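PDB 3DSQ: pyrrolysyl-tRNA synthetase from Desulfitobacterium hafniense, which probably charges its cognate tRNA with pyrrolysine at the expense of ATP, acting as a homodimeric class II aminoacyl-tRNA synthetase. Local coordinates for residues B[166-170]-B[268-274]; B[72-77]-B[257-261]; B[12-18]-B[42-46]. One frame throughout, in Å; residues are numbered along the deposited sequence.

Interaction 1 (B[166-170]-B[268-274]); sequences AQHLN and QHVQSMA. With NA (sodium ion), chain D.
Gln-167 reaches from the 166-170 loop into the turn at 268-274 and spends both ends of its amide there. The side chain runs straight out beyond CG, which carries the amide to the start of the turn. OE1 accepts from Val-270 N at 2.9 Å; that bond is nearly straight at hydrogen (169°), with the donor tilted from the carbonyl plane. NE2 gives a longer, more bent bond to Gln-268 O at 3.2 Å. Two successive peptide groups are thus gripped by one side chain.

Gln-271 doubles back at chi2 (73°) and crosses Gln-167 on a slant, the amide planes 32° apart. Gln-167 OE1 and Gln-271 OE1, both acceptors, stand 3.4 Å apart. A water that donates to each of them sits between them. A second water accepts from the backbone N of His-168 and, weakly, from Gln-271 NE2. Leu-169 supplies the apolar half. Its CG meets Val-270 CG1 tip to tip at 3.7 Å, while CD1 rests on Ala-274 CB at 3.8 Å and CD2 lies against the Gln-271 amide as those two chains run past each other.

On the backbone, Gln-167 O binds the sodium ion at 2.7 Å together with Gln-164 O and Ser-163 OG, and Ser-163 also holds His-168 ND1. The 166-170 loop joins antiparallel strands 150-159 and 171-180, the place of the motif 2 loop in class II synthetases, and here it docks on the turn that follows the motif 3 helix, 257-265.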
loop_
_atom_site.group_PDB
_atom_site.type_symbol
_atom_site.label_atom_id
_atom_site.label_comp_id
_atom_site.label_asym_id
_atom_site.label_seq_id
_atom_site.Cartn_x
_atom_site.Cartn_y
_atom_site.Cartn_z
ATOM N N ALA B 166 -19.618 -11.560 7.562
ATOM C CA ALA B 166 -19.466 -12.972 7.243
ATOM C C ALA B 166 -18.110 -13.335 6.634
ATOM O O ALA B 166 -17.740 -14.509 6.598
ATOM C CB ALA B 166 -20.583 -13.408 6.313
ATOM N N GLN B 167 -17.372 -12.341 6.150
ATOM C CA GLN B 167 -16.068 -12.603 5.550
ATOM C C GLN B 167 -14.964 -11.849 6.280
ATOM O O GLN B 167 -15.242 -10.922 7.038
ATOM C CB GLN B 167 -16.080 -12.215 4.068
ATOM C CG GLN B 167 -17.048 -13.030 3.229
ATOM C CD GLN B 167 -16.918 -12.751 1.741
ATOM O OE1 GLN B 167 -15.888 -13.035 1.133
ATOM N NE2 GLN B 167 -17.964 -12.186 1.151
ATOM N N HIS B 168 -13.713 -12.245 6.052
ATOM C CA HIS B 168 -12.584 -11.596 6.713
ATOM C C HIS B 168 -11.341 -11.447 5.838
ATOM O O HIS B 168 -10.997 -12.340 5.064
ATOM C CB HIS B 168 -12.193 -12.382 7.975
ATOM C CG HIS B 168 -10.998 -11.819 8.690
ATOM N ND1 HIS B 168 -11.064 -10.683 9.467
ATOM C CD2 HIS B 168 -9.699 -12.204 8.698
ATOM C CE1 HIS B 168 -9.857 -10.388 9.918
ATOM N NE2 HIS B 168 -9.010 -11.297 9.468
ATOM N N LEU B 169 -10.674 -10.304 5.970
ATOM C CA LEU B 169 -9.427 -10.032 5.260
ATOM C C LEU B 169 -8.404 -9.678 6.337
ATOM O O LEU B 169 -8.644 -8.777 7.138
ATOM C CB LEU B 169 -9.573 -8.835 4.310
ATOM C CG LEU B 169 -10.274 -9.000 2.950
ATOM C CD1 LEU B 169 -10.236 -7.667 2.213
ATOM C CD2 LEU B 169 -9.580 -10.069 2.119
ATOM N N ASN B 170 -7.282 -10.390 6.395
ATOM C CA ASN B 170 -6.263 -10.051 7.385
ATOM C C ASN B 170 -5.618 -8.749 6.952
ATOM O O ASN B 170 -5.217 -7.948 7.783
ATOM C CB ASN B 170 -5.179 -11.132 7.481
ATOM C CG ASN B 170 -5.684 -12.409 8.122
ATOM O OD1 ASN B 170 -6.480 -12.378 9.060
ATOM N ND2 ASN B 170 -5.215 -13.539 7.623
ATOM N N GLN B 268 -18.616 -12.218 -5.385
ATOM C CA GLN B 268 -18.908 -13.100 -4.252
ATOM C C GLN B 268 -17.938 -13.066 -3.076
ATOM O O GLN B 268 -18.364 -12.987 -1.927
ATOM C CB GLN B 268 -19.051 -14.543 -4.736
ATOM C CG GLN B 268 -20.320 -14.814 -5.517
ATOM C CD GLN B 268 -21.564 -14.653 -4.669
ATOM O OE1 GLN B 268 -21.570 -14.974 -3.478
ATOM N NE2 GLN B 268 -22.635 -14.173 -5.283
ATOM N N HIS B 269 -16.644 -13.146 -3.358
ATOM C CA HIS B 269 -15.643 -13.117 -2.298
ATOM C C HIS B 269 -15.008 -11.735 -2.186
ATOM O O HIS B 269 -14.652 -11.115 -3.196
ATOM C CB HIS B 269 -14.541 -14.148 -2.561
ATOM C CG HIS B 269 -14.940 -15.565 -2.278
ATOM N ND1 HIS B 269 -15.735 -15.918 -1.208
ATOM C CD2 HIS B 269 -14.578 -16.726 -2.876
ATOM C CE1 HIS B 269 -15.842 -17.235 -1.158
ATOM N NE2 HIS B 269 -15.148 -17.748 -2.157
ATOM N N VAL B 270 -14.852 -11.248 -0.960
ATOM C CA VAL B 270 -14.238 -9.938 -0.775
ATOM C C VAL B 270 -12.756 -10.049 -1.161
ATOM O O VAL B 270 -12.090 -9.042 -1.433
ATOM C CB VAL B 270 -14.378 -9.449 0.692
ATOM C CG1 VAL B 270 -13.482 -10.276 1.612
ATOM C CG2 VAL B 270 -14.047 -7.956 0.782
ATOM N N GLN B 271 -12.253 -11.282 -1.187
ATOM C CA GLN B 271 -10.859 -11.543 -1.554
ATOM C C GLN B 271 -10.618 -11.291 -3.040
ATOM O O GLN B 271 -9.502 -10.987 -3.453
ATOM C CB GLN B 271 -10.473 -13.003 -1.272
ATOM C CG GLN B 271 -10.247 -13.394 0.192
ATOM C CD GLN B 271 -11.533 -13.484 1.004
ATOM O OE1 GLN B 271 -12.630 -13.636 0.455
ATOM N NE2 GLN B 271 -11.397 -13.407 2.327
ATOM N N SER B 272 -11.663 -11.442 -3.847
ATOM C CA SER B 272 -11.538 -11.258 -5.288
ATOM C C SER B 272 -10.764 -10.004 -5.740
ATOM O O SER B 272 -10.066 -10.028 -6.751
ATOM C CB SER B 272 -12.934 -11.294 -5.920
ATOM O OG SER B 272 -13.062 -10.308 -6.917
ATOM N N MET B 273 -10.853 -8.917 -4.994
ATOM C CA MET B 273 -10.136 -7.714 -5.407
ATOM C C MET B 273 -9.145 -7.174 -4.379
ATOM O O MET B 273 -8.635 -6.065 -4.506
ATOM C CB MET B 273 -11.144 -6.633 -5.831
ATOM C CG MET B 273 -11.832 -6.975 -7.143
ATOM S SD MET B 273 -13.186 -5.881 -7.665
ATOM C CE MET B 273 -14.516 -6.639 -6.839
ATOM N N ALA B 274 -8.838 -7.987 -3.376
ATOM C CA ALA B 274 -7.899 -7.581 -2.343
ATOM C C ALA B 274 -6.483 -7.960 -2.754
ATOM O O ALA B 274 -6.272 -8.549 -3.814
ATOM C CB ALA B 274 -8.267 -8.270 -1.024
HETATM NA NA NA D . -15.333 -8.280 7.459
HETATM O O HOH W 1 -14.503 -15.076 1.732
HETATM O O HOH W 2 -13.686 -14.867 4.256
#

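Interaction 2 (B[72-77]-B[257-261]); sequences ALLELE and LERLL
The backbone bond from Leu-76 N to Ala-72 O, 2.7 Å long, sets these two residues one turn apart on helix 72-85, and both point toward helix 257-265, where Leu-261 meets them. The short helical segments cross at 105°, with 10.2 Å between axes. Leu-261 fills the crossing: its CD1 settles on the backbone of Leu-73, 3.6 Å from Leu-73 N, with Ala-72 CB close by, and its CG meets Leu-76 CD1 head-on at 3.8 Å. That same Leu-76 methyl also packs against Leu-257 CB.

Leu-73 holds CG anti to its N (chi1 179°), which swings the branch across Leu-257 at about a right angle. CD1 touches Leu-257 CB at 3.9 Å, while CD2 lies 3.7 Å from Glu-258 OE2. That carboxylate is buried, but OE2 is bonded to Thr-173 on strand 171-180 and OE1 is also satisfied away from this interface. Glu-77 lends its aliphatic part, CG lying against Leu-257 CD1.

The contact is therefore almost wholly apolar, mainly leucine on leucine: dispersion and burial hold the motif 3 helix of the class II core to helix 72-85, while the buried acid finds its polar partners elsewhere.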
loop_
_atom_site.group_PDB
_atom_site.type_symbol
_atom_site.label_atom_id
_atom_site.label_comp_id
_atom_site.label_asym_id
_atom_site.label_seq_id
_atom_site.Cartn_x
_atom_site.Cartn_y
_atom_site.Cartn_z
ATOM N N ALA B 72 -8.731 -3.275 -10.179
ATOM C CA ALA B 72 -9.726 -2.393 -9.583
ATOM C C ALA B 72 -9.306 -1.666 -8.319
ATOM O O ALA B 72 -9.575 -0.470 -8.169
ATOM C CB ALA B 72 -11.004 -3.180 -9.310
ATOM N N LEU B 73 -8.655 -2.382 -7.402
ATOM C CA LEU B 73 -8.234 -1.767 -6.155
ATOM C C LEU B 73 -7.323 -0.582 -6.433
ATOM O O LEU B 73 -7.493 0.470 -5.849
ATOM C CB LEU B 73 -7.515 -2.789 -5.251
ATOM C CG LEU B 73 -7.000 -2.249 -3.910
ATOM C CD1 LEU B 73 -8.160 -1.627 -3.119
ATOM C CD2 LEU B 73 -6.349 -3.384 -3.099
ATOM N N LEU B 74 -6.360 -0.756 -7.329
ATOM C CA LEU B 74 -5.428 0.317 -7.644
ATOM C C LEU B 74 -6.079 1.440 -8.441
ATOM O O LEU B 74 -5.745 2.608 -8.265
ATOM C CB LEU B 74 -4.217 -0.234 -8.407
ATOM C CG LEU B 74 -3.301 -1.152 -7.579
ATOM C CD1 LEU B 74 -2.156 -1.656 -8.446
ATOM C CD2 LEU B 74 -2.765 -0.393 -6.363
ATOM N N GLU B 75 -7.010 1.081 -9.318
ATOM C CA GLU B 75 -7.707 2.069 -10.133
ATOM C C GLU B 75 -8.594 2.890 -9.207
ATOM O O GLU B 75 -8.698 4.113 -9.336
ATOM C CB GLU B 75 -8.555 1.359 -11.190
ATOM C CG GLU B 75 -9.288 2.285 -12.146
ATOM C CD GLU B 75 -10.253 1.526 -13.046
ATOM O OE1 GLU B 75 -11.201 0.909 -12.510
ATOM O OE2 GLU B 75 -10.059 1.539 -14.284
ATOM N N LEU B 76 -9.223 2.198 -8.263
ATOM C CA LEU B 76 -10.100 2.835 -7.291
ATOM C C LEU B 76 -9.265 3.774 -6.422
ATOM O O LEU B 76 -9.663 4.913 -6.159
ATOM C CB LEU B 76 -10.752 1.768 -6.408
ATOM C CG LEU B 76 -12.115 2.001 -5.749
ATOM C CD1 LEU B 76 -12.088 1.413 -4.352
ATOM C CD2 LEU B 76 -12.463 3.465 -5.702
ATOM N N GLU B 77 -8.104 3.289 -5.982
ATOM C CA GLU B 77 -7.218 4.077 -5.135
ATOM C C GLU B 77 -6.802 5.405 -5.764
ATOM O O GLU B 77 -6.828 6.449 -5.105
ATOM C CB GLU B 77 -5.968 3.268 -4.768
ATOM C CG GLU B 77 -6.167 2.347 -3.579
ATOM C CD GLU B 77 -4.876 1.682 -3.129
ATOM O OE1 GLU B 77 -3.796 2.277 -3.336
ATOM O OE2 GLU B 77 -4.943 0.572 -2.552
ATOM N N LEU B 257 -12.022 -0.348 1.113
ATOM C CA LEU B 257 -12.080 -0.360 -0.349
ATOM C C LEU B 257 -12.422 -1.697 -1.004
ATOM O O LEU B 257 -13.156 -1.722 -2.001
ATOM C CB LEU B 257 -10.773 0.193 -0.943
ATOM C CG LEU B 257 -10.430 1.627 -0.525
ATOM C CD1 LEU B 257 -9.307 2.153 -1.397
ATOM C CD2 LEU B 257 -11.664 2.532 -0.648
ATOM N N GLU B 258 -11.897 -2.801 -0.471
ATOM C CA GLU B 258 -12.214 -4.102 -1.051
ATOM C C GLU B 258 -13.705 -4.342 -0.883
ATOM O O GLU B 258 -14.373 -4.847 -1.788
ATOM C CB GLU B 258 -11.434 -5.248 -0.378
ATOM C CG GLU B 258 -9.916 -5.246 -0.605
ATOM C CD GLU B 258 -9.187 -4.299 0.330
ATOM O OE1 GLU B 258 -9.853 -3.720 1.212
ATOM O OE2 GLU B 258 -7.954 -4.138 0.192
ATOM N N ARG B 259 -14.233 -3.967 0.276
ATOM C CA ARG B 259 -15.650 -4.151 0.528
ATOM C C ARG B 259 -16.473 -3.254 -0.404
ATOM O O ARG B 259 -17.522 -3.657 -0.895
ATOM C CB ARG B 259 -15.976 -3.847 1.990
ATOM C CG ARG B 259 -17.437 -4.037 2.317
ATOM C CD ARG B 259 -17.717 -3.931 3.806
ATOM N NE ARG B 259 -19.152 -4.037 4.065
ATOM C CZ ARG B 259 -19.699 -4.088 5.276
ATOM N NH1 ARG B 259 -18.931 -4.045 6.358
ATOM N NH2 ARG B 259 -21.019 -4.185 5.403
ATOM N N LEU B 260 -15.995 -2.037 -0.636
ATOM C CA LEU B 260 -16.683 -1.122 -1.537
ATOM C C LEU B 260 -16.724 -1.769 -2.910
ATOM O O LEU B 260 -17.777 -1.851 -3.535
ATOM C CB LEU B 260 -15.940 0.215 -1.653
ATOM C CG LEU B 260 -16.216 1.389 -0.705
ATOM C CD1 LEU B 260 -15.622 2.648 -1.334
ATOM C CD2 LEU B 260 -17.712 1.597 -0.497
ATOM N N LEU B 261 -15.564 -2.233 -3.372
ATOM C CA LEU B 261 -15.468 -2.875 -4.678
ATOM C C LEU B 261 -16.377 -4.082 -4.815
ATOM O O LEU B 261 -17.025 -4.263 -5.853
ATOM C CB LEU B 261 -14.021 -3.296 -4.971
ATOM C CG LEU B 261 -13.090 -2.143 -5.345
ATOM C CD1 LEU B 261 -11.684 -2.656 -5.472
ATOM C CD2 LEU B 261 -13.553 -1.491 -6.652
#

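Interaction 3 (B[12-18]-B[42-46]); sequences SFWTKVQ and RDRAF
The 42-46 turn of helix 39-68 faces both the extended lead-in and the first turn of helix 16-24, with the CA atoms of Ser-12 and Arg-42 7.0 Å apart and those of Gln-18 and Phe-46 7.1 Å apart. Arg-42 bends at chi2 (-108°) and chi3 (-101°) and grips Phe-13 O side-on. NE donates at 2.8 Å from above the carbonyl plane, and NH2 donates at 3.1 Å almost in line with the C=O bond. The guanidinium is fixed further by a salt bridge from NH1 to Asp-43 OD1 at 3.0 Å, nearly in its own plane, and Thr-15 CG2 sits over one face.

Thr-15 and Gln-18 form a capping box: OG1 takes Gln-18 N, and Gln-18 OE1 takes Thr-15 N at 2.9 Å. With OE1 held in this way, the extended Gln-18 chain lies with CG over the centre of the Phe-46 ring, 4.0 Å from the centroid, a CH-pi contact, and NE2 makes a weak bond to Asp-43 OD1. Phe-46 turns its edge to the six-membered ring of Trp-14 in an offset edge-to-face pair, planes at 67°, and Trp-14 CZ3 abuts Phe-46 CB.

Beyond the two segments, Trp-14 NE1 bonds to Gln-31 O of helix 29-32, and its indole packs on Phe-36 and Leu-22, so the tryptophan is wedged among helices 16-24, 29-32 and 39-68.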
loop_
_atom_site.group_PDB
_atom_site.type_symbol
_atom_site.label_atom_id
_atom_site.label_comp_id
_atom_site.label_asym_id
_atom_site.label_seq_id
_atom_site.Cartn_x
_atom_site.Cartn_y
_atom_site.Cartn_z
ATOM N N SER B 12 -30.765 -32.389 -4.792
ATOM C CA SER B 12 -29.306 -32.477 -4.813
ATOM C C SER B 12 -28.666 -31.125 -5.117
ATOM O O SER B 12 -28.802 -30.598 -6.223
ATOM C CB SER B 12 -28.837 -33.502 -5.852
ATOM O OG SER B 12 -29.264 -34.806 -5.508
ATOM N N PHE B 13 -27.958 -30.577 -4.129
ATOM C CA PHE B 13 -27.309 -29.280 -4.286
ATOM C C PHE B 13 -25.799 -29.397 -4.430
ATOM O O PHE B 13 -25.254 -30.494 -4.374
ATOM C CB PHE B 13 -27.661 -28.370 -3.106
ATOM C CG PHE B 13 -29.136 -28.182 -2.917
ATOM C CD1 PHE B 13 -29.874 -29.087 -2.156
ATOM C CD2 PHE B 13 -29.799 -27.122 -3.532
ATOM C CE1 PHE B 13 -31.254 -28.939 -2.013
ATOM C CE2 PHE B 13 -31.178 -26.964 -3.395
ATOM C CZ PHE B 13 -31.907 -27.874 -2.635
ATOM N N TRP B 14 -25.130 -28.265 -4.630
ATOM C CA TRP B 14 -23.678 -28.245 -4.794
ATOM C C TRP B 14 -22.992 -28.814 -3.555
ATOM O O TRP B 14 -23.503 -28.674 -2.442
ATOM C CB TRP B 14 -23.155 -26.811 -4.968
ATOM C CG TRP B 14 -23.723 -26.044 -6.114
ATOM C CD1 TRP B 14 -24.225 -24.776 -6.076
ATOM C CD2 TRP B 14 -23.826 -26.477 -7.471
ATOM N NE1 TRP B 14 -24.638 -24.388 -7.328
ATOM C CE2 TRP B 14 -24.402 -25.414 -8.205
ATOM C CE3 TRP B 14 -23.484 -27.659 -8.142
ATOM C CZ2 TRP B 14 -24.646 -25.495 -9.583
ATOM C CZ3 TRP B 14 -23.722 -27.745 -9.509
ATOM C CH2 TRP B 14 -24.301 -26.662 -10.219
ATOM N N THR B 15 -21.848 -29.464 -3.760
ATOM C CA THR B 15 -21.070 -29.967 -2.640
ATOM C C THR B 15 -20.362 -28.696 -2.190
ATOM O O THR B 15 -20.220 -27.754 -2.983
ATOM C CB THR B 15 -20.005 -30.977 -3.073
ATOM O OG1 THR B 15 -19.120 -30.359 -4.018
ATOM C CG2 THR B 15 -20.653 -32.224 -3.686
ATOM N N LYS B 16 -19.921 -28.656 -0.939
ATOM C CA LYS B 16 -19.246 -27.477 -0.420
ATOM C C LYS B 16 -18.113 -27.029 -1.334
ATOM O O LYS B 16 -17.899 -25.826 -1.516
ATOM C CB LYS B 16 -18.705 -27.752 0.991
ATOM C CG LYS B 16 -17.984 -26.568 1.645
ATOM C CD LYS B 16 -18.904 -25.353 1.807
ATOM C CE LYS B 16 -18.192 -24.178 2.488
ATOM N NZ LYS B 16 -16.802 -23.998 1.963
ATOM N N VAL B 17 -17.388 -27.984 -1.917
ATOM C CA VAL B 17 -16.280 -27.632 -2.792
ATOM C C VAL B 17 -16.742 -27.030 -4.135
ATOM O O VAL B 17 -16.082 -26.148 -4.685
ATOM C CB VAL B 17 -15.371 -28.847 -3.052
ATOM C CG1 VAL B 17 -16.034 -29.816 -4.015
ATOM C CG2 VAL B 17 -14.029 -28.372 -3.574
ATOM N N GLN B 18 -17.865 -27.510 -4.658
ATOM C CA GLN B 18 -18.407 -26.987 -5.913
ATOM C C GLN B 18 -18.920 -25.584 -5.654
ATOM O O GLN B 18 -18.708 -24.668 -6.453
ATOM C CB GLN B 18 -19.558 -27.855 -6.401
ATOM C CG GLN B 18 -19.143 -29.241 -6.787
ATOM C CD GLN B 18 -20.319 -30.076 -7.198
ATOM O OE1 GLN B 18 -21.355 -30.072 -6.534
ATOM N NE2 GLN B 18 -20.172 -30.804 -8.299
ATOM N N ARG B 42 -26.054 -32.978 -11.309
ATOM C CA ARG B 42 -25.507 -31.788 -10.667
ATOM C C ARG B 42 -24.039 -31.612 -11.027
ATOM O O ARG B 42 -23.604 -30.514 -11.376
ATOM C CB ARG B 42 -25.683 -31.883 -9.148
ATOM C CG ARG B 42 -24.692 -31.062 -8.346
ATOM C CD ARG B 42 -23.711 -31.997 -7.674
ATOM N NE ARG B 42 -24.058 -32.194 -6.271
ATOM C CZ ARG B 42 -23.630 -33.205 -5.522
ATOM N NH1 ARG B 42 -22.838 -34.134 -6.036
ATOM N NH2 ARG B 42 -23.988 -33.271 -4.249
ATOM N N ASP B 43 -23.274 -32.694 -10.943
ATOM C CA ASP B 43 -21.861 -32.634 -11.282
ATOM C C ASP B 43 -21.742 -32.169 -12.738
ATOM O O ASP B 43 -20.898 -31.334 -13.070
ATOM C CB ASP B 43 -21.213 -34.010 -11.100
ATOM C CG ASP B 43 -21.144 -34.438 -9.631
ATOM O OD1 ASP B 43 -21.669 -33.709 -8.765
ATOM O OD2 ASP B 43 -20.566 -35.511 -9.338
ATOM N N ARG B 44 -22.597 -32.709 -13.599
ATOM C CA ARG B 44 -22.591 -32.337 -15.010
ATOM C C ARG B 44 -22.866 -30.842 -15.160
ATOM O O ARG B 44 -22.157 -30.133 -15.868
ATOM C CB ARG B 44 -23.659 -33.127 -15.768
ATOM C CG ARG B 44 -23.973 -32.565 -17.141
ATOM C CD ARG B 44 -25.355 -33.009 -17.583
ATOM N NE ARG B 44 -25.353 -34.379 -18.065
ATOM C CZ ARG B 44 -26.437 -35.139 -18.163
ATOM N NH1 ARG B 44 -27.620 -34.657 -17.801
ATOM N NH2 ARG B 44 -26.336 -36.378 -18.633
ATOM N N ALA B 45 -23.907 -30.368 -14.494
ATOM C CA ALA B 45 -24.250 -28.962 -14.560
ATOM C C ALA B 45 -23.102 -28.103 -14.056
ATOM O O ALA B 45 -22.771 -27.079 -14.654
ATOM C CB ALA B 45 -25.488 -28.699 -13.741
ATOM N N PHE B 46 -22.494 -28.529 -12.949
ATOM C CA PHE B 46 -21.391 -27.794 -12.347
ATOM C C PHE B 46 -20.294 -27.497 -13.346
ATOM O O PHE B 46 -19.805 -26.370 -13.444
ATOM C CB PHE B 46 -20.790 -28.585 -11.187
ATOM C CG PHE B 46 -19.507 -28.015 -10.688
ATOM C CD1 PHE B 46 -19.504 -26.845 -9.938
ATOM C CD2 PHE B 46 -18.295 -28.622 -11.003
ATOM C CE1 PHE B 46 -18.313 -26.286 -9.508
ATOM C CE2 PHE B 46 -17.095 -28.069 -10.576
ATOM C CZ PHE B 46 -17.103 -26.896 -9.825
#

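How the interactions relate
Interactions 1 and 2 are neighbours, their centres 12 Å apart, and helix 257-265 ties them together: Glu-258 CG lies 3.5 Å from Ala-274 CB and 3.7 Å from Leu-169 CD1, while Met-273 CE packs on Leu-261 O at 3.6 Å. Leu-169 against Glu-258 brings the motif 2 loop onto the motif 3 helix, two elements that help build the ATP site in class II synthetases, and interaction 2 ties that helix to helix 72-85. The sodium ion belongs to interaction 1, about 9 Å from the Glu-258 side chain. Interaction 3 lies out in the N-terminal helices, its nearest atoms about 8 Å from interaction 1 and about 20 Å from interaction 2.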